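Local coordinates for biofilm-surface layer protein A (Bacillus subtilis, PDB 4BHU), which self-polymerizes into a mechanically robust layer on the surface of biofilms, making them hydrophobic and supporting complex colony architecture, at residues 60-63 with 64-67; 66-69 with 70-74. The protein carries 1 engineered substitution. All blocks are in the same frame, centred on the assembly; numbering follows the deposited sequence.

Contact 1 (60-63 with 64-67); sequences ALRT and TQIL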
ATOM      1  N   ALA I  60       4.136 -35.450   6.161  1.00 34.84           N
ATOM      2  CA  ALA I  60       3.493 -36.360   7.110  1.00 33.96           C
ATOM      3  C   ALA I  60       2.202 -35.738   7.651  1.00 35.17           C
ATOM      4  O   ALA I  60       2.140 -34.535   7.889  1.00 32.33           O
ATOM      5  CB  ALA I  60       4.439 -36.675   8.263  1.00 41.23           C
ATOM      6  N   LEU I  61       1.173 -36.556   7.848  1.00 35.12           N
ATOM      7  CA  LEU I  61      -0.049 -36.059   8.439  1.00 34.27           C
ATOM      8  C   LEU I  61       0.197 -35.666   9.883  1.00 39.33           C
ATOM      9  O   LEU I  61       0.998 -36.286  10.581  1.00 35.87           O
ATOM     10  CB  LEU I  61      -1.154 -37.113   8.385  1.00 33.16           C
ATOM     11  CG  LEU I  61      -1.523 -37.618   6.994  1.00 32.92           C
ATOM     12  CD1 LEU I  61      -2.612 -38.658   7.122  1.00 36.64           C
ATOM     13  CD2 LEU I  61      -1.957 -36.463   6.086  1.00 32.34           C
ATOM     14  N   ARG I  62      -0.525 -34.643  10.331  1.00 35.33           N
ATOM     15  CA  ARG I  62      -0.466 -34.202  11.713  1.00 35.08           C
ATOM     16  C   ARG I  62      -1.652 -34.806  12.439  1.00 35.04           C
ATOM     17  O   ARG I  62      -2.688 -35.113  11.834  1.00 31.96           O
ATOM     18  CB  ARG I  62      -0.535 -32.673  11.792  1.00 42.07           C
ATOM     19  CG  ARG I  62       0.409 -31.945  10.841  1.00 47.47           C
ATOM     20  CD  ARG I  62       1.776 -31.760  11.457  1.00 54.78           C
ATOM     21  NE  ARG I  62       1.911 -30.439  12.074  1.00 66.21           N
ATOM     22  CZ  ARG I  62       2.522 -29.393  11.515  1.00 70.49           C
ATOM     23  NH1 ARG I  62       3.083 -29.487  10.310  1.00 72.78           N
ATOM     24  NH2 ARG I  62       2.578 -28.239  12.169  1.00 61.20           N
ATOM     25  N   THR I  63      -1.511 -34.967  13.749  1.00 36.08           N
ATOM     26  CA  THR I  63      -2.543 -35.608  14.546  1.00 34.05           C
ATOM     27  C   THR I  63      -3.902 -34.906  14.404  1.00 34.63           C
ATOM     28  O   THR I  63      -4.939 -35.562  14.319  1.00 36.65           O
ATOM     29  CB  THR I  63      -2.123 -35.677  16.040  1.00 40.48           C
ATOM     30  OG1 THR I  63      -0.864 -36.354  16.152  1.00 49.57           O
ATOM     31  CG2 THR I  63      -3.160 -36.444  16.854  1.00 45.92           C
ATOM     32  N   THR I  64      -3.899 -33.576  14.360  1.00 33.90           N
ATOM     33  CA  THR I  64      -5.147 -32.813  14.256  1.00 36.51           C
ATOM     34  C   THR I  64      -5.810 -33.004  12.898  1.00 31.08           C
ATOM     35  O   THR I  64      -6.959 -32.636  12.700  1.00 32.65           O
ATOM     36  CB  THR I  64      -4.896 -31.314  14.435  1.00 39.42           C
ATOM     37  OG1 THR I  64      -3.938 -30.886  13.458  1.00 38.66           O
ATOM     38  CG2 THR I  64      -4.367 -31.025  15.827  1.00 39.11           C
ATOM     39  N   GLN I  65      -5.068 -33.554  11.951  1.00 31.93           N
ATOM     40  CA  GLN I  65      -5.603 -33.807  10.618  1.00 27.15           C
ATOM     41  C   GLN I  65      -6.277 -35.160  10.480  1.00 31.68           C
ATOM     42  O   GLN I  65      -6.909 -35.447   9.458  1.00 27.94           O
ATOM     43  CB  GLN I  65      -4.488 -33.703   9.577  1.00 30.41           C
ATOM     44  CG  GLN I  65      -3.948 -32.296   9.419  1.00 32.36           C
ATOM     45  CD  GLN I  65      -2.757 -32.208   8.460  1.00 36.07           C
ATOM     46  OE1 GLN I  65      -2.059 -33.190   8.222  1.00 32.56           O
ATOM     47  NE2 GLN I  65      -2.520 -31.016   7.922  1.00 39.24           N
ATOM     48  N   ILE I  66      -6.146 -35.995  11.500  1.00 30.07           N
ATOM     49  CA  ILE I  66      -6.710 -37.336  11.451  1.00 31.94           C
ATOM     50  C   ILE I  66      -7.773 -37.481  12.538  1.00 32.51           C
ATOM     51  O   ILE I  66      -7.510 -37.198  13.708  1.00 33.58           O
ATOM     52  CB  ILE I  66      -5.626 -38.402  11.684  1.00 31.23           C
ATOM     53  CG1 ILE I  66      -4.528 -38.275  10.632  1.00 28.85           C
ATOM     54  CG2 ILE I  66      -6.241 -39.804  11.622  1.00 32.34           C
ATOM     55  CD1 ILE I  66      -3.269 -39.023  10.967  1.00 35.63           C
ATOM     56  N   LEU I  67      -8.969 -37.913  12.162  1.00 30.25           N
ATOM     57  CA  LEU I  67      -9.988 -38.178  13.173  1.00 39.86           C
ATOM     58  C   LEU I  67     -10.930 -39.315  12.770  1.00 38.25           C
ATOM     59  O   LEU I  67     -10.697 -40.008  11.781  1.00 29.94           O
ATOM     60  CB  LEU I  67     -10.779 -36.901  13.446  1.00 41.79           C
ATOM     61  CG  LEU I  67     -11.357 -36.272  12.189  1.00 43.72           C
ATOM     62  CD1 LEU I  67     -12.807 -35.895  12.458  1.00 49.33           C
ATOM     63  CD2 LEU I  67     -10.522 -35.052  11.751  1.00 44.16           C
TER
HETATM   64  O   HOH W   1       0.074 -32.958   6.581  1.00 43.61           O
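Gln65 turns its side chain back to the backbone of Arg62, and the two residues are tied together in both directions. The amide oxygen OE1 of Gln65 accepts a nearly straight bond from Arg62 N (3.0 Å, 170° at the hydrogen), while Gln65 N donates to Arg62 O over 2.8 Å. With CG beside the backbone N (chi1 -67°) and the chain extended beyond it, glutamine has the length to carry OE1 to that N-H, which approaches from above the amide plane. A water also donates to Gln65 OE1 (2.7 Å) and to Ala60 O, bridging the two, so two donors, Arg62 N and the water, grip this amide oxygen. The next turn bond, Ile66 N to Thr63 O at 3.1 Å, continues the short 3-10 segment. Next to these polar bonds, Leu61 and Ile66 cross at about a right angle, CB of Leu61 lying 3.8 Å from Ile66 CD1; branched aliphatic groups suit this apolar side of the turn. Arg62 passes obliquely by the Gln65 amide with CB and CG before its guanidinium end leads away. The 3-10 turn thus links strand 59-60 to strand 66-67, with Gln65 also packing on Val75 of strand 72-76.

Contact 2 (66-69 with 70-74); sequences ILNN and GKTVR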
ATOM      1  N   ILE I  66      -6.146 -35.995  11.500  1.00 30.07           N
ATOM      2  CA  ILE I  66      -6.710 -37.336  11.451  1.00 31.94           C
ATOM      3  C   ILE I  66      -7.773 -37.481  12.538  1.00 32.51           C
ATOM      4  O   ILE I  66      -7.510 -37.198  13.708  1.00 33.58           O
ATOM      5  CB  ILE I  66      -5.626 -38.402  11.684  1.00 31.23           C
ATOM      6  CG1 ILE I  66      -4.528 -38.275  10.632  1.00 28.85           C
ATOM      7  CG2 ILE I  66      -6.241 -39.804  11.622  1.00 32.34           C
ATOM      8  CD1 ILE I  66      -3.269 -39.023  10.967  1.00 35.63           C
ATOM      9  N   LEU I  67      -8.969 -37.913  12.162  1.00 30.25           N
ATOM     10  CA  LEU I  67      -9.988 -38.178  13.173  1.00 39.86           C
ATOM     11  C   LEU I  67     -10.930 -39.315  12.770  1.00 38.25           C
ATOM     12  O   LEU I  67     -10.697 -40.008  11.781  1.00 29.94           O
ATOM     13  CB  LEU I  67     -10.779 -36.901  13.446  1.00 41.79           C
ATOM     14  CG  LEU I  67     -11.357 -36.272  12.189  1.00 43.72           C
ATOM     15  CD1 LEU I  67     -12.807 -35.895  12.458  1.00 49.33           C
ATOM     16  CD2 LEU I  67     -10.522 -35.052  11.751  1.00 44.16           C
ATOM     17  N   ASN I  68     -12.005 -39.504  13.534  1.00 37.32           N
ATOM     18  CA  ASN I  68     -12.972 -40.545  13.199  1.00 36.65           C
ATOM     19  C   ASN I  68     -12.264 -41.906  13.173  1.00 37.91           C
ATOM     20  O   ASN I  68     -12.449 -42.717  12.261  1.00 32.26           O
ATOM     21  CB  ASN I  68     -13.627 -40.236  11.854  1.00 36.07           C
ATOM     22  CG  ASN I  68     -14.741 -41.197  11.510  1.00 43.63           C
ATOM     23  OD1 ASN I  68     -15.306 -41.862  12.389  1.00 47.93           O
ATOM     24  ND2 ASN I  68     -15.058 -41.287  10.222  1.00 40.05           N
ATOM     25  N   ASN I  69     -11.443 -42.129  14.192  1.00 34.67           N
ATOM     26  CA  ASN I  69     -10.729 -43.393  14.366  1.00 41.19           C
ATOM     27  C   ASN I  69      -9.855 -43.716  13.157  1.00 40.16           C
ATOM     28  O   ASN I  69      -9.853 -44.840  12.648  1.00 39.99           O
ATOM     29  CB  ASN I  69     -11.724 -44.515  14.651  1.00 39.41           C
ATOM     30  CG  ASN I  69     -12.597 -44.221  15.875  1.00 50.66           C
ATOM     31  OD1 ASN I  69     -13.822 -44.351  15.825  1.00 54.39           O
ATOM     32  ND2 ASN I  69     -11.966 -43.783  16.965  1.00 46.81           N
ATOM     33  N   GLY I  70      -9.129 -42.701  12.697  1.00 39.77           N
ATOM     34  CA  GLY I  70      -8.206 -42.839  11.582  1.00 36.64           C
ATOM     35  C   GLY I  70      -8.837 -42.911  10.200  1.00 30.46           C
ATOM     36  O   GLY I  70      -8.126 -43.097   9.221  1.00 29.71           O
ATOM     37  N   LYS I  71     -10.151 -42.743  10.098  1.00 30.11           N
ATOM     38  CA  LYS I  71     -10.833 -42.899   8.809  1.00 29.41           C
ATOM     39  C   LYS I  71     -11.086 -41.589   8.058  1.00 32.03           C
ATOM     40  O   LYS I  71     -11.512 -41.616   6.900  1.00 29.42           O
ATOM     41  CB  LYS I  71     -12.170 -43.593   8.999  1.00 30.65           C
ATOM     42  CG  LYS I  71     -12.047 -45.081   9.397  1.00 36.46           C
ATOM     43  CD  LYS I  71     -13.427 -45.749   9.450  1.00 37.76           C
ATOM     44  CE  LYS I  71     -14.216 -45.298  10.679  1.00 43.77           C
ATOM     45  NZ  LYS I  71     -15.525 -46.006  10.819  1.00 48.02           N
ATOM     46  N   THR I  72     -10.855 -40.462   8.720  1.00 27.41           N
ATOM     47  CA  THR I  72     -11.052 -39.144   8.101  1.00 27.76           C
ATOM     48  C   THR I  72      -9.767 -38.345   8.135  1.00 27.36           C
ATOM     49  O   THR I  72      -9.134 -38.203   9.178  1.00 31.45           O
ATOM     50  CB  THR I  72     -12.177 -38.349   8.821  1.00 33.76           C
ATOM     51  OG1 THR I  72     -13.431 -38.995   8.577  1.00 33.45           O
ATOM     52  CG2 THR I  72     -12.268 -36.896   8.295  1.00 34.79           C
ATOM     53  N   VAL I  73      -9.386 -37.805   6.989  1.00 30.25           N
ATOM     54  CA  VAL I  73      -8.216 -36.945   6.920  1.00 26.21           C
ATOM     55  C   VAL I  73      -8.683 -35.594   6.404  1.00 28.20           C
ATOM     56  O   VAL I  73      -9.269 -35.506   5.324  1.00 27.82           O
ATOM     57  CB  VAL I  73      -7.124 -37.538   6.010  1.00 30.16           C
ATOM     58  CG1 VAL I  73      -5.944 -36.594   5.935  1.00 31.17           C
ATOM     59  CG2 VAL I  73      -6.676 -38.916   6.537  1.00 28.56           C
ATOM     60  N   ARG I  74      -8.422 -34.562   7.201  1.00 28.45           N
ATOM     61  CA  ARG I  74      -8.947 -33.216   6.987  1.00 28.39           C
ATOM     62  C   ARG I  74      -7.820 -32.191   6.969  1.00 35.34           C
ATOM     63  O   ARG I  74      -7.034 -32.096   7.926  1.00 33.23           O
ATOM     64  CB  ARG I  74      -9.856 -32.871   8.142  1.00 35.19           C
ATOM     65  CG  ARG I  74     -11.183 -32.325   7.769  1.00 41.94           C
ATOM     66  CD  ARG I  74     -12.042 -32.273   9.012  1.00 41.16           C
ATOM     67  NE  ARG I  74     -13.244 -33.078   8.862  1.00 42.81           N
ATOM     68  CZ  ARG I  74     -14.152 -33.230   9.814  1.00 45.40           C
ATOM     69  NH1 ARG I  74     -13.980 -32.634  10.983  1.00 41.58           N
ATOM     70  NH2 ARG I  74     -15.226 -33.979   9.598  1.00 52.09           N
TER
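A tight beta hairpin joins strands 66-67 and 72-76 here, with a type I' turn from Asn68 to Lys71 reversing the chain. Lys71 N closes the turn on Asn68 O (3.2 Å). The corner residues Asn69 and Gly70 both have positive phi, and so does Asn68; asparagine tolerates this region better than most residues, and glycine enters it freely.

Beyond the turn, Leu67 and Thr72 form a hydrogen-bonded antiparallel pair. Leu67 N reaches Thr72 O at 3.0 Å, in the carbonyl plane, and Thr72 N returns a bond of 3.1 Å to Leu67 O. Opposite Leu67 the second strand places two residues, Lys71 and Thr72, which is a classic beta bulge. Within this chain the hairpin forms one margin of a five-stranded antiparallel sheet, in a domain whose family belongs to the E-set clan of immunoglobulin-like folds; strand 39-43 flanks 72-76 on its other side.

On the face shared by Leu67 and Thr72, the Asn68 side chain is swung anti to its own N (chi1 -174°), and from there Asn68 ND2 donates a hydrogen bond to Thr72 OG1 (3.3 Å), the hydroxyl lying almost in the amide plane. The threonine thus serves as acceptor through OG1 and packs through CG2, with Thr72 CG2 4.0 Å from Leu67 CG. Leu67 then lays CD1 over one face of the Arg74 guanidinium, near its rim and 3.8 Å from NH1. Arg74 NE makes a salt bridge to Glu41, so the arginine is held by charge as well as by this apolar cover. On the opposite face of the sheet, Ile66 CG2 sits 3.6 Å from Gly70 CA.

Contacts 1 and 2 are consecutive pieces of one chain path, their centres about 7 Å apart, and they share Ile66 and Leu67. The 3-10 turn at 63-65 delivers the chain into strand 66-67, the first strand of the hairpin. Ile66 serves both, its CD1 branch turned to the first and its CG2 branch to the second. The two also meet directly: Gln65 O lies 2.9 Å from Arg74 N, probably as a hydrogen bond that extends the ladder one step past the strand, and Leu61 CD2 packs 4.0 Å from Val73 CG1. Together they lie on the same side of the chain's centre.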